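Endoglucanase(Endo-1,4-beta-glucanase)protein (Pseudomonas stutzeri, PDB 6R2J) probably hydrolyses beta-1,4-glycosidic bonds in cellulose-like glucans, as a family 5 endoglucanase, and binds cellobiose. Local coordinates at residues A[267-270]-A[271-275]. Sequence-based numbering, arbitrary orientation.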
# COMPACT_ATOMS: atom_id res chain seq x y z
N ASP A 267 -11.77 -14.53 2.78
CA ASP A 267 -11.59 -15.28 4.02
C ASP A 267 -10.40 -16.24 3.94
O ASP A 267 -9.56 -16.29 4.85
CB ASP A 267 -12.88 -16.05 4.30
CG ASP A 267 -13.20 -16.11 5.80
OD1 ASP A 267 -13.44 -15.01 6.42
OD2 ASP A 267 -13.24 -17.26 6.34
N ASN A 268 -10.29 -16.99 2.86
CA ASN A 268 -9.19 -17.94 2.79
C ASN A 268 -7.86 -17.25 2.57
O ASN A 268 -6.83 -17.72 3.06
CB ASN A 268 -9.47 -18.93 1.66
CG ASN A 268 -10.64 -19.80 1.95
OD1 ASN A 268 -10.86 -20.18 3.10
ND2 ASN A 268 -11.39 -20.13 0.91
N LEU A 269 -7.85 -16.14 1.82
CA LEU A 269 -6.61 -15.38 1.68
C LEU A 269 -6.11 -14.86 3.03
O LEU A 269 -4.97 -15.09 3.41
CB LEU A 269 -6.81 -14.23 0.69
CG LEU A 269 -5.66 -13.25 0.64
CD1 LEU A 269 -4.38 -13.85 0.02
CD2 LEU A 269 -6.09 -11.97 -0.11
N LEU A 270 -6.96 -14.13 3.76
CA LEU A 270 -6.53 -13.59 5.04
C LEU A 270 -6.07 -14.69 6.00
O LEU A 270 -5.12 -14.50 6.76
CB LEU A 270 -7.66 -12.75 5.65
CG LEU A 270 -7.91 -11.40 4.96
CD1 LEU A 270 -9.04 -10.60 5.68
CD2 LEU A 270 -6.69 -10.51 4.87
N ALA A 271 -6.72 -15.86 5.96
CA ALA A 271 -6.31 -16.97 6.81
C ALA A 271 -4.90 -17.42 6.47
O ALA A 271 -4.07 -17.61 7.35
CB ALA A 271 -7.30 -18.14 6.64
N TYR A 272 -4.62 -17.55 5.16
CA TYR A 272 -3.29 -17.90 4.68
C TYR A 272 -2.27 -16.84 5.05
O TYR A 272 -1.14 -17.16 5.44
CB TYR A 272 -3.36 -18.04 3.16
CG TYR A 272 -2.03 -18.27 2.48
CD1 TYR A 272 -1.25 -19.38 2.81
CD2 TYR A 272 -1.57 -17.40 1.49
CE1 TYR A 272 -0.04 -19.62 2.20
CE2 TYR A 272 -0.35 -17.63 0.85
CZ TYR A 272 0.41 -18.74 1.21
OH TYR A 272 1.61 -18.98 0.58
N LEU A 273 -2.62 -15.57 4.92
CA LEU A 273 -1.71 -14.51 5.32
C LEU A 273 -1.35 -14.61 6.79
O LEU A 273 -0.18 -14.49 7.16
CB LEU A 273 -2.34 -13.17 4.99
CG LEU A 273 -2.48 -13.00 3.48
CD1 LEU A 273 -2.88 -11.55 3.24
CD2 LEU A 273 -1.21 -13.34 2.74
N ASN A 274 -2.34 -14.85 7.65
CA ASN A 274 -2.08 -14.99 9.07
C ASN A 274 -1.13 -16.15 9.33
O ASN A 274 -0.22 -16.03 10.16
CB ASN A 274 -3.38 -15.22 9.85
CG ASN A 274 -3.99 -13.94 10.36
OD1 ASN A 274 -3.41 -12.87 10.24
ND2 ASN A 274 -5.17 -14.04 10.95
N ASP A 275 -1.33 -17.28 8.63
CA ASP A 275 -0.47 -18.45 8.87
C ASP A 275 1.00 -18.13 8.61
O ASP A 275 1.90 -18.81 9.13
CB ASP A 275 -0.91 -19.59 7.96
CG ASP A 275 -2.30 -20.07 8.26
OD1 ASP A 275 -2.77 -19.87 9.42
OD2 ASP A 275 -2.91 -20.66 7.33
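Leu269 and Leu273 meet one turn apart on helix 260-276, their side chains at an oblique angle, with CD1 of Leu269 4.0 Å from CG of Leu273. The two torsions set this up: Leu269 has CG opposite its own N (chi1 170°), whereas Leu273 has CG opposite its carbonyl carbon (chi1 -66°), which also lays CG of Leu273 3.3 Å from O of Leu269. Leu269 O also accepts a hydrogen bond from Leu273 N, at 2.8 Å. Leu270 adds a looser apolar touch, its CD2 4.3 Å from CD1 of Leu273. With an alanine at Leu273, the methyls of Leu269 and Leu270 would probably lose their apolar mate, and a gap is likely to open towards Ser280 and His14. The flanking i to i+4 bonds are Ala271 N to Asp267 O, Tyr272 N to Asn268 O and Asn274 N to Leu270 O. Further out, Asp267 OD1 forms a salt bridge with Lys312 and a hydrogen bond with His313 NE2, while Asn274 hydrogen-bonds His14 NE2 through OD1 and the His313 carbonyl through ND2. In this TIM barrel the helix lies outside the strands: Leu270 and Leu273 pack inward on strands 14-18 and 280-285, while Tyr272 rests on Val231, Ala234, Arg235 and Ile238 of helix 229-244.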